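Local atomic coordinates of tryptophanyl-tRNA synthetase (Cryptosporidium parvum Iowa II, PDB entry 3HV0), a protein that probably catalyses the ATP-dependent attachment of L-tryptophan to tRNA(Trp), as a class I aminoacyl-tRNA synthetase. Residues V313-E325 and I347-T359. Numbering follows the deposited sequence.
Sequences VDVSWQYLRFLME and IKSILVQELVKLT
Leu351 drives its forked end between Ser316, Tyr319, Leu320 and Leu323, a knob in a hole of helix 315-323. With CG anti to the backbone N (chi1 170°), the side chain swings out toward that helix, and its two methyls then part, CD1 to Tyr319 CB at 3.5 Å and CD2 to Ser316 CA. Leu320 answers as a knob among Ile347, Ile350, Leu351 and Glu354: CD2 lies 3.6 Å from Leu351 CA, while CD1 meets Ile347 CG1. One turn on, Leu323 fills the next hole, its side chain crossing that of Leu355 at about a right angle, with the two CD2 methyls 3.4 Å apart. At the other end Ile347 CD1 reaches both Trp317 CB and Asp314 OD2, the N-cap oxygen that accepts from Trp317 N (2.7 Å). No direct hydrogen bond joins the helices; instead a water donates to Asp314 OD1 and accepts from Ser316 OG and Lys348 NZ. Asp314 OD1 also bonds Tyr337 OH of helix 327-339 and Gly296 N. The axes of 315-323 and 347-359 approach to 9.3 Å at 37°, broadly parallel: knobs-into-holes packing after the last strand, 250-254, consistent with the helical C-terminal domain of tryptophanyl-tRNA synthetases.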
loop_
_atom_site.group_PDB
_atom_site.type_symbol
_atom_site.label_atom_id
_atom_site.label_comp_id
_atom_site.label_asym_id
_atom_site.label_seq_id
_atom_site.Cartn_x
_atom_site.Cartn_y
_atom_site.Cartn_z
ATOM N N VAL A 313 -42.680 3.826 5.751
ATOM C CA VAL A 313 -42.282 3.713 4.343
ATOM C C VAL A 313 -42.095 5.065 3.637
ATOM O O VAL A 313 -41.426 5.122 2.606
ATOM C CB VAL A 313 -43.310 2.899 3.542
ATOM C CG1 VAL A 313 -43.436 1.499 4.121
ATOM C CG2 VAL A 313 -44.658 3.610 3.522
ATOM N N ASP A 314 -42.688 6.135 4.175
ATOM C CA ASP A 314 -42.605 7.463 3.554
ATOM C C ASP A 314 -41.198 8.071 3.671
ATOM O O ASP A 314 -40.728 8.400 4.766
ATOM C CB ASP A 314 -43.651 8.420 4.129
ATOM C CG ASP A 314 -43.749 9.715 3.330
ATOM O OD1 ASP A 314 -44.555 9.793 2.371
ATOM O OD2 ASP A 314 -43.001 10.659 3.649
ATOM N N VAL A 315 -40.544 8.219 2.521
ATOM C CA VAL A 315 -39.163 8.669 2.447
ATOM C C VAL A 315 -39.045 10.126 2.856
ATOM O O VAL A 315 -38.045 10.538 3.433
ATOM C CB VAL A 315 -38.581 8.494 1.018
ATOM C CG1 VAL A 315 -37.157 9.088 0.922
ATOM C CG2 VAL A 315 -38.592 7.005 0.604
ATOM N N SER A 316 -40.068 10.913 2.551
ATOM C CA SER A 316 -40.066 12.327 2.917
ATOM C C SER A 316 -40.158 12.517 4.437
ATOM O O SER A 316 -39.471 13.359 4.996
ATOM C CB SER A 316 -41.183 13.085 2.190
ATOM O OG SER A 316 -40.968 13.092 0.781
ATOM N N TRP A 317 -40.986 11.722 5.109
ATOM C CA TRP A 317 -41.086 11.804 6.575
ATOM C C TRP A 317 -39.754 11.478 7.260
ATOM O O TRP A 317 -39.294 12.203 8.150
ATOM C CB TRP A 317 -42.179 10.874 7.090
ATOM C CG TRP A 317 -42.131 10.660 8.572
ATOM C CD1 TRP A 317 -41.813 9.502 9.214
ATOM C CD2 TRP A 317 -42.379 11.634 9.599
ATOM N NE1 TRP A 317 -41.854 9.684 10.575
ATOM C CE2 TRP A 317 -42.197 10.985 10.840
ATOM C CE3 TRP A 317 -42.738 12.985 9.592
ATOM C CZ2 TRP A 317 -42.366 11.643 12.065
ATOM C CZ3 TRP A 317 -42.901 13.635 10.809
ATOM C CH2 TRP A 317 -42.715 12.964 12.025
ATOM N N GLN A 318 -39.146 10.380 6.825
ATOM C CA GLN A 318 -37.853 9.940 7.334
ATOM C C GLN A 318 -36.728 10.959 7.076
ATOM O O GLN A 318 -35.800 11.046 7.861
ATOM C CB GLN A 318 -37.477 8.579 6.732
ATOM N N TYR A 319 -36.814 11.731 5.992
ATOM C CA TYR A 319 -35.844 12.811 5.738
ATOM C C TYR A 319 -35.980 13.969 6.724
ATOM O O TYR A 319 -34.985 14.498 7.207
ATOM C CB TYR A 319 -36.005 13.376 4.330
ATOM C CG TYR A 319 -35.080 12.787 3.309
ATOM C CD1 TYR A 319 -35.199 11.466 2.922
ATOM C CD2 TYR A 319 -34.091 13.557 2.721
ATOM C CE1 TYR A 319 -34.363 10.920 1.981
ATOM C CE2 TYR A 319 -33.248 13.027 1.773
ATOM C CZ TYR A 319 -33.391 11.704 1.400
ATOM O OH TYR A 319 -32.546 11.163 0.448
ATOM N N LEU A 320 -37.216 14.373 6.990
ATOM C CA LEU A 320 -37.505 15.440 7.946
ATOM C C LEU A 320 -37.066 15.127 9.370
ATOM O O LEU A 320 -36.809 16.039 10.153
ATOM C CB LEU A 320 -39.001 15.736 7.966
ATOM C CG LEU A 320 -39.578 16.358 6.701
ATOM C CD1 LEU A 320 -41.075 16.363 6.815
ATOM C CD2 LEU A 320 -39.029 17.768 6.477
ATOM N N ARG A 321 -37.013 13.838 9.712
ATOM C CA ARG A 321 -36.541 13.416 11.035
ATOM C C ARG A 321 -35.065 13.768 11.254
ATOM O O ARG A 321 -34.674 14.133 12.363
ATOM C CB ARG A 321 -36.780 11.917 11.234
ATOM C CG ARG A 321 -38.260 11.565 11.299
ATOM C CD ARG A 321 -38.519 10.101 11.564
ATOM N NE ARG A 321 -38.339 9.775 12.976
ATOM C CZ ARG A 321 -37.246 9.225 13.504
ATOM N NH1 ARG A 321 -36.198 8.916 12.745
ATOM N NH2 ARG A 321 -37.205 8.976 14.809
ATOM N N PHE A 322 -34.273 13.682 10.185
ATOM C CA PHE A 322 -32.852 14.021 10.211
ATOM C C PHE A 322 -32.673 15.531 10.231
ATOM O O PHE A 322 -31.789 16.045 10.914
ATOM C CB PHE A 322 -32.119 13.471 8.973
ATOM C CG PHE A 322 -31.987 11.972 8.949
ATOM C CD1 PHE A 322 -33.101 11.162 8.806
ATOM C CD2 PHE A 322 -30.750 11.371 9.032
ATOM C CE1 PHE A 322 -32.995 9.780 8.773
ATOM C CE2 PHE A 322 -30.633 9.977 8.993
ATOM C CZ PHE A 322 -31.764 9.185 8.865
ATOM N N LEU A 323 -33.510 16.235 9.470
ATOM C CA LEU A 323 -33.321 17.668 9.214
ATOM C C LEU A 323 -33.962 18.588 10.263
ATOM O O LEU A 323 -33.336 19.548 10.710
ATOM C CB LEU A 323 -33.846 18.031 7.816
ATOM C CG LEU A 323 -32.866 17.851 6.651
ATOM C CD1 LEU A 323 -32.239 16.476 6.630
ATOM C CD2 LEU A 323 -33.582 18.111 5.339
ATOM N N MET A 324 -35.201 18.306 10.658
ATOM C CA MET A 324 -35.973 19.283 11.432
ATOM C C MET A 324 -35.505 19.436 12.874
ATOM O O MET A 324 -35.754 18.577 13.709
ATOM C CB MET A 324 -37.475 18.982 11.390
ATOM C CG MET A 324 -38.186 19.592 10.186
ATOM S SD MET A 324 -39.870 20.051 10.549
ATOM C CE MET A 324 -40.447 18.552 11.330
ATOM N N GLU A 325 -34.848 20.556 13.154
ATOM C CA GLU A 325 -34.414 20.893 14.515
ATOM C C GLU A 325 -35.578 21.272 15.445
ATOM O O GLU A 325 -35.386 21.386 16.656
ATOM C CB GLU A 325 -33.370 22.023 14.479
ATOM C CG GLU A 325 -31.963 21.531 14.128
ATOM C CD GLU A 325 -31.237 22.404 13.105
ATOM O OE1 GLU A 325 -31.275 23.651 13.223
ATOM O OE2 GLU A 325 -30.619 21.830 12.179
ATOM N N ILE A 347 -46.339 17.378 2.641
ATOM C CA ILE A 347 -45.176 16.862 3.364
ATOM C C ILE A 347 -43.937 16.908 2.483
ATOM O O ILE A 347 -42.828 17.108 2.987
ATOM C CB ILE A 347 -45.380 15.413 3.911
ATOM C CG1 ILE A 347 -44.251 15.038 4.882
ATOM C CG2 ILE A 347 -45.424 14.401 2.783
ATOM C CD1 ILE A 347 -44.503 13.758 5.671
ATOM N N LYS A 348 -44.121 16.721 1.179
ATOM C CA LYS A 348 -42.995 16.747 0.248
ATOM C C LYS A 348 -42.496 18.164 0.012
ATOM O O LYS A 348 -41.313 18.365 -0.272
ATOM C CB LYS A 348 -43.374 16.100 -1.075
ATOM C CG LYS A 348 -43.664 14.624 -0.947
ATOM C CD LYS A 348 -44.181 14.048 -2.243
ATOM C CE LYS A 348 -43.051 13.526 -3.110
ATOM N NZ LYS A 348 -42.542 12.209 -2.609
ATOM N N SER A 349 -43.398 19.138 0.137
ATOM C CA SER A 349 -43.032 20.546 -0.026
ATOM C C SER A 349 -42.276 21.050 1.202
ATOM O O SER A 349 -41.255 21.723 1.069
ATOM C CB SER A 349 -44.263 21.410 -0.300
ATOM O OG SER A 349 -43.956 22.786 -0.158
ATOM N N ILE A 350 -42.763 20.709 2.390
ATOM C CA ILE A 350 -42.082 21.090 3.633
ATOM C C ILE A 350 -40.617 20.621 3.635
ATOM O O ILE A 350 -39.712 21.372 4.005
ATOM C CB ILE A 350 -42.805 20.521 4.875
ATOM C CG1 ILE A 350 -44.197 21.144 5.017
ATOM C CG2 ILE A 350 -41.995 20.797 6.125
ATOM C CD1 ILE A 350 -45.089 20.468 6.039
ATOM N N LEU A 351 -40.405 19.375 3.218
ATOM C CA LEU A 351 -39.061 18.786 3.071
ATOM C C LEU A 351 -38.194 19.515 2.045
ATOM O O LEU A 351 -37.012 19.757 2.290
ATOM C CB LEU A 351 -39.176 17.316 2.667
ATOM C CG LEU A 351 -37.896 16.611 2.246
ATOM C CD1 LEU A 351 -36.862 16.658 3.359
ATOM C CD2 LEU A 351 -38.207 15.194 1.861
ATOM N N VAL A 352 -38.781 19.839 0.892
ATOM C CA VAL A 352 -38.093 20.599 -0.162
ATOM C C VAL A 352 -37.528 21.914 0.374
ATOM O O VAL A 352 -36.357 22.229 0.129
ATOM C CB VAL A 352 -39.031 20.900 -1.379
ATOM C CG1 VAL A 352 -38.427 21.974 -2.306
ATOM C CG2 VAL A 352 -39.330 19.616 -2.164
ATOM N N GLN A 353 -38.344 22.664 1.117
ATOM C CA GLN A 353 -37.898 23.953 1.626
ATOM C C GLN A 353 -36.875 23.811 2.744
ATOM O O GLN A 353 -35.990 24.656 2.870
ATOM C CB GLN A 353 -39.076 24.846 2.035
ATOM C CG GLN A 353 -39.483 24.847 3.505
ATOM C CD GLN A 353 -40.325 26.071 3.852
ATOM O OE1 GLN A 353 -39.991 26.825 4.768
ATOM N NE2 GLN A 353 -41.406 26.294 3.093
ATOM N N GLU A 354 -36.989 22.746 3.539
ATOM C CA GLU A 354 -35.941 22.389 4.515
ATOM C C GLU A 354 -34.625 22.025 3.829
ATOM O O GLU A 354 -33.557 22.497 4.228
ATOM C CB GLU A 354 -36.391 21.226 5.401
ATOM C CG GLU A 354 -37.383 21.619 6.491
ATOM C CD GLU A 354 -36.761 22.434 7.630
ATOM O OE1 GLU A 354 -35.628 22.139 8.053
ATOM O OE2 GLU A 354 -37.424 23.363 8.126
ATOM N N LEU A 355 -34.714 21.184 2.802
ATOM C CA LEU A 355 -33.546 20.784 2.023
ATOM C C LEU A 355 -32.810 21.961 1.376
ATOM O O LEU A 355 -31.578 21.949 1.314
ATOM C CB LEU A 355 -33.918 19.764 0.939
ATOM C CG LEU A 355 -33.972 18.301 1.372
ATOM C CD1 LEU A 355 -34.283 17.408 0.189
ATOM C CD2 LEU A 355 -32.647 17.889 2.026
ATOM N N VAL A 356 -33.545 22.965 0.893
ATOM C CA VAL A 356 -32.907 24.081 0.187
ATOM C C VAL A 356 -32.328 25.106 1.164
ATOM O O VAL A 356 -31.311 25.736 0.870
ATOM C CB VAL A 356 -33.836 24.771 -0.814
ATOM C CG1 VAL A 356 -34.531 23.731 -1.681
ATOM C CG2 VAL A 356 -34.817 25.658 -0.098
ATOM N N LYS A 357 -32.975 25.266 2.317
ATOM C CA LYS A 357 -32.385 26.019 3.423
ATOM C C LYS A 357 -31.053 25.383 3.801
ATOM O O LYS A 357 -30.044 26.079 3.904
ATOM C CB LYS A 357 -33.313 26.040 4.639
ATOM N N LEU A 358 -31.050 24.063 3.986
ATOM C CA LEU A 358 -29.821 23.320 4.294
ATOM C C LEU A 358 -28.779 23.468 3.188
ATOM O O LEU A 358 -27.616 23.770 3.444
ATOM C CB LEU A 358 -30.124 21.832 4.482
ATOM C CG LEU A 358 -28.964 20.929 4.903
ATOM C CD1 LEU A 358 -28.611 21.174 6.364
ATOM C CD2 LEU A 358 -29.305 19.468 4.690
ATOM N N THR A 359 -29.223 23.249 1.958
ATOM C CA THR A 359 -28.342 23.159 0.812
ATOM C C THR A 359 -27.803 24.542 0.414
ATOM O O THR A 359 -26.717 24.657 -0.143
ATOM C CB THR A 359 -29.066 22.454 -0.362
ATOM O OG1 THR A 359 -28.250 21.383 -0.862
ATOM C CG2 THR A 359 -29.439 23.440 -1.462
HETATM O O HOH W 1 -42.776 10.743 0.163
#